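Local structure of probable starch synthase 4, chloroplastic/amyloplastic (Arabidopsis thaliana, 6GNE) at residues Ser307-Val312 with His366-Leu371; Thr316-Val319 with Gly323-Leu326; His329-Thr334 with Gly339-Leu344; Thr382-Ala385 with Leu389-Ile392. The protein is a plastid enzyme of the starch synthase family, a GT-B-fold glycosyltransferase that holds adenosine-5'-diphosphate between its two Rossmann-like domains. All blocks are in the same frame, centred on the assembly; numbering follows the deposited sequence.

Interaction 1 (Ser307-Val312 with His366-Leu371)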
# COMPACT_ATOMS: atom_id res chain seq x y z
N SER A 307 18.71 -27.50 13.51
CA SER A 307 17.48 -27.70 12.72
C SER A 307 16.28 -27.46 13.67
O SER A 307 16.39 -27.64 14.92
CB SER A 307 17.44 -29.14 12.15
OG SER A 307 18.00 -30.06 13.09
N ARG A 308 15.17 -27.02 13.09
CA ARG A 308 13.97 -26.67 13.88
C ARG A 308 14.14 -25.53 14.91
O ARG A 308 13.55 -25.56 15.98
CB ARG A 308 13.40 -27.94 14.55
CG ARG A 308 12.65 -28.82 13.55
CD ARG A 308 11.19 -28.39 13.43
NE ARG A 308 10.84 -28.04 12.05
CZ ARG A 308 9.65 -27.64 11.66
NH1 ARG A 308 9.49 -27.29 10.40
NH2 ARG A 308 8.64 -27.52 12.51
N ARG A 309 14.87 -24.50 14.52
CA ARG A 309 14.79 -23.23 15.19
C ARG A 309 13.96 -22.32 14.27
O ARG A 309 14.37 -22.07 13.14
CB ARG A 309 16.19 -22.69 15.45
CG ARG A 309 16.21 -21.57 16.44
CD ARG A 309 17.61 -21.08 16.79
NE ARG A 309 18.03 -21.47 18.14
CZ ARG A 309 17.96 -20.72 19.25
NH1 ARG A 309 18.42 -21.24 20.39
NH2 ARG A 309 17.49 -19.46 19.29
N PRO A 310 12.78 -21.86 14.72
CA PRO A 310 11.94 -21.04 13.85
C PRO A 310 12.53 -19.63 13.62
O PRO A 310 12.99 -18.99 14.57
CB PRO A 310 10.61 -20.98 14.61
CG PRO A 310 11.00 -21.09 16.02
CD PRO A 310 12.18 -22.02 16.05
N LEU A 311 12.53 -19.20 12.37
CA LEU A 311 12.97 -17.86 11.98
C LEU A 311 11.75 -16.97 11.88
O LEU A 311 10.86 -17.23 11.08
CB LEU A 311 13.70 -17.91 10.64
CG LEU A 311 14.21 -16.58 10.09
CD1 LEU A 311 15.34 -16.05 10.95
CD2 LEU A 311 14.71 -16.76 8.67
N VAL A 312 11.70 -15.93 12.70
CA VAL A 312 10.59 -14.97 12.71
C VAL A 312 11.06 -13.77 11.90
O VAL A 312 12.11 -13.21 12.17
CB VAL A 312 10.25 -14.51 14.15
CG1 VAL A 312 9.13 -13.46 14.12
CG2 VAL A 312 9.85 -15.70 15.04
N HIS A 366 25.23 -11.22 16.52
CA HIS A 366 24.56 -12.26 17.30
C HIS A 366 24.18 -13.42 16.38
O HIS A 366 23.86 -13.22 15.20
CB HIS A 366 23.28 -11.73 17.98
CG HIS A 366 22.81 -12.56 19.13
ND1 HIS A 366 21.71 -13.39 19.04
CD2 HIS A 366 23.28 -12.70 20.39
CE1 HIS A 366 21.53 -14.00 20.20
NE2 HIS A 366 22.45 -13.58 21.04
N ASP A 367 24.19 -14.61 16.94
CA ASP A 367 23.85 -15.80 16.18
C ASP A 367 22.38 -15.89 15.73
O ASP A 367 22.10 -16.59 14.77
CB ASP A 367 24.16 -17.06 16.99
CG ASP A 367 25.62 -17.36 17.10
OD1 ASP A 367 26.47 -16.63 16.55
OD2 ASP A 367 25.89 -18.36 17.79
N HIS A 368 21.46 -15.22 16.44
CA HIS A 368 20.02 -15.44 16.27
C HIS A 368 19.19 -14.17 15.97
O HIS A 368 18.03 -14.29 15.65
CB HIS A 368 19.47 -16.15 17.52
CG HIS A 368 20.24 -17.38 17.90
ND1 HIS A 368 19.90 -18.64 17.46
CD2 HIS A 368 21.36 -17.53 18.65
CE1 HIS A 368 20.77 -19.52 17.93
NE2 HIS A 368 21.67 -18.87 18.66
N VAL A 369 19.76 -12.97 16.07
CA VAL A 369 19.01 -11.75 15.81
C VAL A 369 19.79 -10.80 14.90
O VAL A 369 20.92 -10.47 15.20
CB VAL A 369 18.66 -11.03 17.13
CG1 VAL A 369 17.91 -9.74 16.87
CG2 VAL A 369 17.77 -11.94 17.96
N ARG A 370 19.16 -10.36 13.81
CA ARG A 370 19.75 -9.33 12.95
C ARG A 370 18.71 -8.32 12.56
O ARG A 370 17.60 -8.68 12.21
CB ARG A 370 20.40 -9.93 11.71
CG ARG A 370 21.34 -8.96 10.98
CD ARG A 370 22.73 -8.81 11.61
NE ARG A 370 23.50 -10.05 11.57
CZ ARG A 370 23.74 -10.86 12.63
NH1 ARG A 370 23.27 -10.57 13.85
NH2 ARG A 370 24.45 -12.00 12.48
N LEU A 371 19.08 -7.04 12.64
CA LEU A 371 18.20 -5.92 12.31
C LEU A 371 18.80 -5.20 11.13
O LEU A 371 19.97 -4.84 11.17
CB LEU A 371 18.09 -4.95 13.50
CG LEU A 371 17.02 -5.30 14.52
CD1 LEU A 371 17.28 -6.65 15.14
CD2 LEU A 371 16.97 -4.25 15.61
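Arg309 and His368 pack by van der Waals contact, guanidinium against imidazole, near the protein surface, at the start of two parallel strands in the C-terminal Rossmann-like domain. Those strands, 311-317 and 369-372, are not neighbours: strand 340-346 runs between them, and the two side chains reach toward each other over Gln340, which both touch. The imidazole puts CE1 over the middle of one guanidinium face, with His368 CE1 3.3 Å from Arg309 CZ. The two planes are 44° apart, too far tilted for a flat stack. His368 ND1 comes within 3.1 Å of Arg309 NH2, but it sits above the guanidinium and the N-H does not aim at it, so the pair is not a hydrogen bond. Arg309 swings away from its backbone N (chi1 -165°), stays extended through chi2 and turns at chi3, which brings the guanidinium to the imidazole; the two side chains cross at about a right angle. Its NE makes a salt bridge with Glu306, and NH2 has a weak bond to Gly339 O. The turn carrying His368 is braced within 366-371: His368 N donates to His366 ND1 over 3.2 Å, well out of the ring plane, and Arg370 grips His366 O end-on through NH1 and NH2, both at 3.0 Å and with the acceptor near the guanidinium plane. Backbone bonds from Pro310 and Val312 to Gln340, and from His368 and Arg370 to Phe341, confirm that strand 340-346 lies between them, as expected for the 3-2-1 half of a Rossmann-like parallel sheet.

Interaction 2 (Thr316-Val319 with Gly323-Leu326). With ADP (adenosine-5'-diphosphate), chain F; AC1 (4,6-dideoxy-4-{[(1S,4R,5S,6S)-4,5,6-trihydroxy-3-(hydroxymethyl)cyclohex-2-en-1-yl]amino}-alpha-D-glucopyranose), chain C.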
# COMPACT_ATOMS: atom_id res chain seq x y z
N THR A 316 8.66 -4.06 7.40
CA THR A 316 7.69 -3.01 7.68
C THR A 316 8.35 -1.63 7.73
O THR A 316 9.57 -1.51 7.88
CB THR A 316 7.00 -3.27 9.05
OG1 THR A 316 5.91 -2.37 9.23
CG2 THR A 316 7.99 -3.12 10.20
N ARG A 317 7.53 -0.61 7.59
CA ARG A 317 7.92 0.73 7.94
C ARG A 317 7.74 0.77 9.45
O ARG A 317 6.80 0.21 9.97
CB ARG A 317 7.06 1.79 7.23
CG ARG A 317 7.24 1.79 5.71
CD ARG A 317 6.22 2.62 4.91
NE ARG A 317 4.83 2.41 5.40
CZ ARG A 317 4.18 3.22 6.25
NH1 ARG A 317 4.77 4.32 6.69
NH2 ARG A 317 2.92 2.94 6.63
N LEU A 318 8.65 1.44 10.14
CA LEU A 318 8.63 1.52 11.58
C LEU A 318 8.00 2.84 12.02
O LEU A 318 8.68 3.82 12.27
CB LEU A 318 10.05 1.37 12.11
CG LEU A 318 10.74 0.02 11.87
CD1 LEU A 318 12.23 0.18 12.15
CD2 LEU A 318 10.17 -1.07 12.76
N VAL A 319 6.67 2.81 12.10
CA VAL A 319 5.84 3.96 12.50
C VAL A 319 4.79 3.46 13.50
O VAL A 319 4.47 2.28 13.49
CB VAL A 319 5.17 4.63 11.26
CG1 VAL A 319 6.24 5.13 10.28
CG2 VAL A 319 4.23 3.67 10.51
N GLY A 323 2.67 -0.91 15.34
CA GLY A 323 2.84 -1.47 16.67
C GLY A 323 4.32 -1.68 16.99
O GLY A 323 4.75 -2.79 17.26
N VAL A 324 5.10 -0.61 16.91
CA VAL A 324 6.55 -0.72 17.07
C VAL A 324 7.01 -1.19 18.45
O VAL A 324 8.08 -1.82 18.53
CB VAL A 324 7.30 0.59 16.74
CG1 VAL A 324 7.41 0.71 15.21
CG2 VAL A 324 6.69 1.81 17.43
N HIS A 325 6.24 -0.88 19.50
CA HIS A 325 6.56 -1.37 20.84
C HIS A 325 6.42 -2.90 20.89
O HIS A 325 7.24 -3.56 21.53
CB HIS A 325 5.72 -0.68 21.95
CG HIS A 325 6.02 0.78 22.10
ND1 HIS A 325 7.28 1.25 22.38
CD2 HIS A 325 5.22 1.88 21.99
CE1 HIS A 325 7.25 2.57 22.43
NE2 HIS A 325 6.01 2.98 22.20
N LEU A 326 5.39 -3.42 20.22
CA LEU A 326 5.20 -4.86 20.07
C LEU A 326 6.25 -5.53 19.20
O LEU A 326 6.64 -6.65 19.47
CB LEU A 326 3.79 -5.20 19.54
CG LEU A 326 2.68 -4.81 20.51
CD1 LEU A 326 1.34 -5.03 19.84
CD2 LEU A 326 2.81 -5.60 21.84
PB ADP F . 2.14 0.09 4.30
O1B ADP F . 1.39 0.50 3.07
O2B ADP F . 3.63 0.24 4.25
O3B ADP F . 1.56 0.74 5.53
PA ADP F . 1.50 -2.55 3.33
O1A ADP F . 1.57 -3.90 3.98
O2A ADP F . 0.18 -2.22 2.69
O3A ADP F . 1.91 -1.49 4.47
O5' ADP F . 2.63 -2.39 2.20
C5' ADP F . 4.02 -2.56 2.48
C4' ADP F . 4.88 -2.89 1.24
O4' ADP F . 6.17 -2.28 1.37
C3' ADP F . 5.18 -4.37 1.10
O3' ADP F . 5.42 -4.65 -0.27
C2' ADP F . 6.46 -4.55 1.87
O2' ADP F . 7.20 -5.68 1.45
C1' ADP F . 7.18 -3.28 1.52
N9 ADP F . 8.13 -2.83 2.55
C8 ADP F . 7.85 -2.20 3.70
N7 ADP F . 8.98 -1.89 4.36
C5 ADP F . 10.02 -2.32 3.64
C6 ADP F . 11.52 -2.33 3.76
N6 ADP F . 12.11 -1.80 4.85
N1 ADP F . 12.23 -2.90 2.74
C2 ADP F . 11.60 -3.45 1.67
N3 ADP F . 10.27 -3.47 1.51
C4 ADP F . 9.45 -2.94 2.44
C1 AC1 C . 1.25 6.71 2.00
O2 AC1 C . -1.02 7.52 1.74
C2 AC1 C . -0.21 6.33 1.73
C4A AC1 C . -2.61 -0.52 2.99
C3 AC1 C . -0.71 5.27 2.73
O3 AC1 C . -2.05 4.95 2.36
C4 AC1 C . 0.22 4.05 2.70
N4A AC1 C . -0.20 2.93 3.56
C5 AC1 C . 1.61 4.57 3.06
O5 AC1 C . 2.04 5.52 2.08
C6 AC1 C . 2.68 3.49 3.07
C1B AC1 C . -1.46 2.19 3.40
C2B AC1 C . -1.82 1.27 4.60
O2B AC1 C . -0.98 1.49 5.75
C3B AC1 C . -1.85 -0.22 4.27
O3B AC1 C . -2.58 -0.85 5.31
O4 AC1 C . -2.51 -1.91 2.70
C5B AC1 C . -2.13 0.32 1.84
C7B AC1 C . -1.56 1.51 2.04
C6B AC1 C . -2.35 -0.15 0.43
O6B AC1 C . -3.75 -0.25 0.13
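Val324 meets Leu318 and Val319 where strand 311-317 turns into helix 324-336, the first bend of a beta-alpha-beta unit in the C-terminal Rossmann-like domain of the GT-B fold. Along 323-326, Gly323 comes first, at the N-cap position with a positive phi; its N lies 4.1 Å from Val319 O. Val324 then carries the contact through one methyl: with CG1 anti to the carbonyl carbon (chi1 -79°), the branch swings against the loop, where Val324 CG1 is 4.1 Å from Leu318 CD2 and 3.8 Å from Val319 O. The same methyl therefore packs on a side chain and on the backbone after it. Beyond Val324 the helix leads away from the loop, and Leu326 packs on Pro393. Leu318 is covered further by Ile352 and Phe356 of helix 350-362. The bend leaves Arg317 facing the ligands. Its guanidinium meets the beta-phosphate of ADP edge-on, with PB in its plane, while C6 of AC1 lies 3.1 Å above one face, toward the rim. Lys322, from the same loop, also bonds ADP. Two nearly straight bonds fix the guanidinium: Arg317 NE to ADP O2B, 2.7 Å at 171°, and Arg317 NH2 to ADP O3B, 2.8 Å at 175°.

Interaction 3 (His329-Thr334 with Gly339-Leu344). With ADP (adenosine-5'-diphosphate), chain F.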
# COMPACT_ATOMS: atom_id res chain seq x y z
N HIS A 329 9.25 -5.77 21.42
CA HIS A 329 9.04 -6.86 22.36
C HIS A 329 9.26 -8.21 21.71
O HIS A 329 9.87 -9.09 22.28
CB HIS A 329 7.65 -6.82 22.99
CG HIS A 329 7.34 -8.03 23.83
ND1 HIS A 329 8.03 -8.32 24.98
CD2 HIS A 329 6.43 -9.03 23.67
CE1 HIS A 329 7.55 -9.44 25.51
NE2 HIS A 329 6.58 -9.89 24.73
N ALA A 330 8.74 -8.36 20.50
CA ALA A 330 8.82 -9.62 19.76
C ALA A 330 10.24 -10.06 19.48
O ALA A 330 10.49 -11.25 19.39
CB ALA A 330 8.05 -9.50 18.45
N ILE A 331 11.16 -9.10 19.32
CA ILE A 331 12.54 -9.45 19.10
C ILE A 331 13.04 -10.25 20.30
O ILE A 331 13.57 -11.36 20.13
CB ILE A 331 13.43 -8.21 18.87
CG1 ILE A 331 13.12 -7.57 17.52
CG2 ILE A 331 14.91 -8.58 18.90
CD1 ILE A 331 13.61 -6.13 17.40
N TYR A 332 12.87 -9.70 21.49
CA TYR A 332 13.36 -10.33 22.71
C TYR A 332 12.61 -11.59 23.06
O TYR A 332 13.20 -12.55 23.53
CB TYR A 332 13.36 -9.34 23.90
CG TYR A 332 14.27 -8.18 23.68
CD1 TYR A 332 15.60 -8.28 23.98
CD2 TYR A 332 13.79 -6.97 23.13
CE1 TYR A 332 16.46 -7.21 23.78
CE2 TYR A 332 14.63 -5.88 22.92
CZ TYR A 332 15.97 -6.00 23.25
OH TYR A 332 16.85 -4.96 23.08
N ARG A 333 11.31 -11.60 22.83
CA ARG A 333 10.51 -12.77 23.17
C ARG A 333 10.87 -13.97 22.28
O ARG A 333 10.95 -15.12 22.75
CB ARG A 333 9.02 -12.44 23.07
CG ARG A 333 8.11 -13.51 23.64
CD ARG A 333 8.46 -13.78 25.10
NE ARG A 333 7.39 -14.47 25.79
CZ ARG A 333 7.37 -14.72 27.09
NH1 ARG A 333 8.38 -14.36 27.87
NH2 ARG A 333 6.33 -15.32 27.62
N THR A 334 11.03 -13.69 20.99
CA THR A 334 11.42 -14.68 20.02
C THR A 334 12.72 -15.33 20.45
O THR A 334 12.84 -16.56 20.42
CB THR A 334 11.59 -14.05 18.64
OG1 THR A 334 10.32 -13.65 18.13
CG2 THR A 334 12.22 -15.03 17.67
N GLY A 339 13.94 -18.95 19.29
CA GLY A 339 13.87 -18.71 17.86
C GLY A 339 14.88 -17.67 17.45
O GLY A 339 15.61 -17.14 18.29
N GLN A 340 14.93 -17.39 16.15
CA GLN A 340 15.73 -16.32 15.56
C GLN A 340 14.81 -15.26 14.98
O GLN A 340 13.64 -15.52 14.72
CB GLN A 340 16.62 -16.87 14.46
CG GLN A 340 17.53 -18.02 14.91
CD GLN A 340 18.36 -18.61 13.78
OE1 GLN A 340 17.84 -18.88 12.71
NE2 GLN A 340 19.65 -18.82 14.03
N PHE A 341 15.33 -14.06 14.81
CA PHE A 341 14.55 -12.91 14.37
C PHE A 341 15.33 -12.03 13.36
O PHE A 341 16.46 -11.60 13.64
CB PHE A 341 14.17 -12.07 15.58
CG PHE A 341 13.02 -11.14 15.34
CD1 PHE A 341 13.19 -9.95 14.65
CD2 PHE A 341 11.77 -11.47 15.79
CE1 PHE A 341 12.12 -9.11 14.40
CE2 PHE A 341 10.68 -10.63 15.55
CZ PHE A 341 10.85 -9.46 14.85
N VAL A 342 14.70 -11.74 12.23
CA VAL A 342 15.24 -10.85 11.21
C VAL A 342 14.26 -9.71 10.97
O VAL A 342 13.14 -9.96 10.55
CB VAL A 342 15.46 -11.57 9.87
CG1 VAL A 342 15.97 -10.61 8.83
CG2 VAL A 342 16.53 -12.62 10.04
N LEU A 343 14.70 -8.48 11.23
CA LEU A 343 13.89 -7.30 10.98
C LEU A 343 14.47 -6.57 9.78
O LEU A 343 15.68 -6.31 9.70
CB LEU A 343 13.88 -6.35 12.18
CG LEU A 343 13.17 -5.00 12.03
CD1 LEU A 343 11.69 -5.19 11.73
CD2 LEU A 343 13.29 -4.19 13.29
N LEU A 344 13.59 -6.23 8.85
CA LEU A 344 13.91 -5.30 7.78
C LEU A 344 12.92 -4.16 7.86
O LEU A 344 11.74 -4.34 7.62
CB LEU A 344 13.82 -6.01 6.43
CG LEU A 344 14.05 -5.16 5.19
CD1 LEU A 344 15.41 -4.52 5.27
CD2 LEU A 344 13.94 -6.08 3.98
PB ADP F . 2.14 0.09 4.30
O1B ADP F . 1.39 0.50 3.07
O2B ADP F . 3.63 0.24 4.25
O3B ADP F . 1.56 0.74 5.53
PA ADP F . 1.50 -2.55 3.33
O1A ADP F . 1.57 -3.90 3.98
O2A ADP F . 0.18 -2.22 2.69
O3A ADP F . 1.91 -1.49 4.47
O5' ADP F . 2.63 -2.39 2.20
C5' ADP F . 4.02 -2.56 2.48
C4' ADP F . 4.88 -2.89 1.24
O4' ADP F . 6.17 -2.28 1.37
C3' ADP F . 5.18 -4.37 1.10
O3' ADP F . 5.42 -4.65 -0.27
C2' ADP F . 6.46 -4.55 1.87
O2' ADP F . 7.20 -5.68 1.45
C1' ADP F . 7.18 -3.28 1.52
N9 ADP F . 8.13 -2.83 2.55
C8 ADP F . 7.85 -2.20 3.70
N7 ADP F . 8.98 -1.89 4.36
C5 ADP F . 10.02 -2.32 3.64
C6 ADP F . 11.52 -2.33 3.76
N6 ADP F . 12.11 -1.80 4.85
N1 ADP F . 12.23 -2.90 2.74
C2 ADP F . 11.60 -3.45 1.67
N3 ADP F . 10.27 -3.47 1.51
C4 ADP F . 9.45 -2.94 2.44
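Phe341 of strand 340-344 packs against helix 329-334, the helix-to-strand return of a beta-alpha-beta unit; the two axes run nearly antiparallel (155°) and approach to 7.8 Å. The close part is the inner side of the helix. Ile331 lays CG1 over one face of the Phe341 ring, 3.8 Å from its centroid and 20° off the normal, a CH-pi contact. Thr334 reaches the ring's edge instead, OG1 lying near the plane and 3.5 Å from Phe341 CD2, and Ala330 CB adds a contact 4.1 Å from Phe341 CE2. Phe341 is set for this by CG standing anti to the backbone N (chi1 -161°), which aims the ring at the helix. The buried hydroxyl is satisfied inside the helix: Thr334 OG1 donates to Ala330 O over 2.7 Å, and Thr334 N reaches the same oxygen from the other face of its plane. Gly339 N closes the turn with a 2.9 Å bond to Thr334 O. The outer side is looser: His329, Tyr332 and Arg333 are partly exposed, and they look to other partners, His329 to Asn452 and Arg333 to Glu336. Contact also fades along the strand, where Leu343 points to the helix but Leu343 CD2 stays 4.6 Å from Ile331 CD1. At the strand's far end Leu344 meets the adenine, its CG 3.8 Å from ADP N1.

Interaction 4 (Thr382-Ala385 with Leu389-Ile392). With ADP (adenosine-5'-diphosphate), chain F.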
# COMPACT_ATOMS: atom_id res chain seq x y z
N THR A 382 13.92 -12.40 -0.06
CA THR A 382 14.59 -13.54 0.60
C THR A 382 14.11 -13.72 2.04
O THR A 382 14.08 -14.84 2.55
CB THR A 382 16.14 -13.43 0.56
OG1 THR A 382 16.57 -12.16 1.08
CG2 THR A 382 16.69 -13.54 -0.86
N ILE A 383 13.68 -12.63 2.70
CA ILE A 383 13.14 -12.72 4.07
C ILE A 383 11.79 -13.39 4.12
O ILE A 383 11.57 -14.24 4.98
CB ILE A 383 13.14 -11.37 4.81
CG1 ILE A 383 14.57 -10.99 5.18
CG2 ILE A 383 12.31 -11.45 6.08
CD1 ILE A 383 14.73 -9.56 5.64
N TYR A 384 10.89 -13.02 3.22
CA TYR A 384 9.60 -13.72 3.10
C TYR A 384 9.86 -15.22 2.84
O TYR A 384 9.29 -16.08 3.51
CB TYR A 384 8.73 -13.16 1.97
CG TYR A 384 8.13 -11.77 2.20
CD1 TYR A 384 7.22 -11.53 3.25
CD2 TYR A 384 8.42 -10.72 1.33
CE1 TYR A 384 6.65 -10.27 3.44
CE2 TYR A 384 7.85 -9.44 1.52
CZ TYR A 384 6.97 -9.22 2.57
OH TYR A 384 6.41 -7.96 2.73
N ALA A 385 10.73 -15.53 1.89
CA ALA A 385 11.03 -16.90 1.55
C ALA A 385 11.62 -17.69 2.71
O ALA A 385 11.17 -18.81 2.99
CB ALA A 385 12.01 -16.94 0.38
N LEU A 389 7.83 -17.74 10.29
CA LEU A 389 6.80 -16.94 10.90
C LEU A 389 7.02 -15.48 10.51
O LEU A 389 8.15 -15.04 10.28
CB LEU A 389 6.90 -17.09 12.43
CG LEU A 389 6.56 -18.45 13.02
CD1 LEU A 389 6.92 -18.58 14.48
CD2 LEU A 389 5.07 -18.68 12.89
N PHE A 390 5.92 -14.74 10.47
CA PHE A 390 5.92 -13.34 10.05
C PHE A 390 4.96 -12.53 10.92
O PHE A 390 3.78 -12.88 11.02
CB PHE A 390 5.51 -13.22 8.58
CG PHE A 390 5.73 -11.84 8.03
CD1 PHE A 390 4.75 -10.86 8.16
CD2 PHE A 390 6.94 -11.51 7.44
CE1 PHE A 390 4.95 -9.58 7.71
CE2 PHE A 390 7.16 -10.21 6.95
CZ PHE A 390 6.16 -9.25 7.09
N ILE A 391 5.44 -11.44 11.52
CA ILE A 391 4.62 -10.70 12.49
C ILE A 391 4.07 -9.37 11.96
O ILE A 391 4.80 -8.61 11.34
CB ILE A 391 5.35 -10.47 13.83
CG1 ILE A 391 6.66 -9.69 13.67
CG2 ILE A 391 5.61 -11.80 14.53
CD1 ILE A 391 6.98 -8.86 14.90
N ILE A 392 2.80 -9.11 12.24
CA ILE A 392 2.13 -7.85 11.86
C ILE A 392 1.27 -7.44 13.07
O ILE A 392 0.04 -7.62 13.11
CB ILE A 392 1.20 -7.95 10.58
CG1 ILE A 392 1.62 -9.08 9.64
CG2 ILE A 392 1.18 -6.64 9.79
CD1 ILE A 392 1.24 -10.48 10.11
PB ADP F . 2.14 0.09 4.30
O1B ADP F . 1.39 0.50 3.07
O2B ADP F . 3.63 0.24 4.25
O3B ADP F . 1.56 0.74 5.53
PA ADP F . 1.50 -2.55 3.33
O1A ADP F . 1.57 -3.90 3.98
O2A ADP F . 0.18 -2.22 2.69
O3A ADP F . 1.91 -1.49 4.47
O5' ADP F . 2.63 -2.39 2.20
C5' ADP F . 4.02 -2.56 2.48
C4' ADP F . 4.88 -2.89 1.24
O4' ADP F . 6.17 -2.28 1.37
C3' ADP F . 5.18 -4.37 1.10
O3' ADP F . 5.42 -4.65 -0.27
C2' ADP F . 6.46 -4.55 1.87
O2' ADP F . 7.20 -5.68 1.45
C1' ADP F . 7.18 -3.28 1.52
N9 ADP F . 8.13 -2.83 2.55
C8 ADP F . 7.85 -2.20 3.70
N7 ADP F . 8.98 -1.89 4.36
C5 ADP F . 10.02 -2.32 3.64
C6 ADP F . 11.52 -2.33 3.76
N6 ADP F . 12.11 -1.80 4.85
N1 ADP F . 12.23 -2.90 2.74
C2 ADP F . 11.60 -3.45 1.67
N3 ADP F . 10.27 -3.47 1.51
C4 ADP F . 9.45 -2.94 2.44
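The ribose side of the ADP pocket is built here, where Tyr384 of helix 377-386 packs on Phe390 of strand 389-392 in the C-terminal Rossmann-like domain. Helix and strand follow each other in the chain, and the contact between these segments is carried by the two rings. Their planes are only 28° apart, but the centroids are 5.4 Å apart and the rings have slid past one another, so they barely overlap. The touch is oblique, at one corner of each ring: Tyr384 CE1 lies 3.5 Å from Phe390 CE2 and 3.8 Å from Phe390 CZ. A chi1 of -169° turns the Phe390 ring off the strand toward the helix, while the next residue, Ile391, packs against Phe341. Along its rim the Phe390 ring also has Ile392 CG1 in its plane. Helix 402-408 completes the surroundings, with Thr402 touching both rings, Ile405 touching Tyr384 and Ala406 touching Phe390. This packing is consistent with a restrained tyrosine ring whose hydroxyl is held at the nucleotide. The ribose oxygen lies in the ring plane, at its edge, and Tyr384 OH and ADP O2' are hydrogen-bonded at 2.7 Å.

Overall arrangement
All four contacts belong to one six-stranded parallel sheet and its helices. Interactions 1 and 3 are closest, with centres 8 Å apart, and are stitched by backbone: Val312 N to Gln340 O and His368 O to Phe341 N, both 2.8 Å. Interaction 4 joins interaction 1 through Leu311 O and Leu389 N (3.2 Å). It meets interaction 3 on both sheet faces, by Ile383 CD1 against Val342 CG1 (3.6 Å) and Ile391 CD1 against Ala330 CB (3.8 Å). Interaction 2, about 19 Å from interaction 1 between centres, lies at the nucleotide end. Interactions 2, 3 and 4 meet ADP chiefly at its phosphate, adenine and ribose respectively, whereas interaction 1 sits at the opposite strand ends.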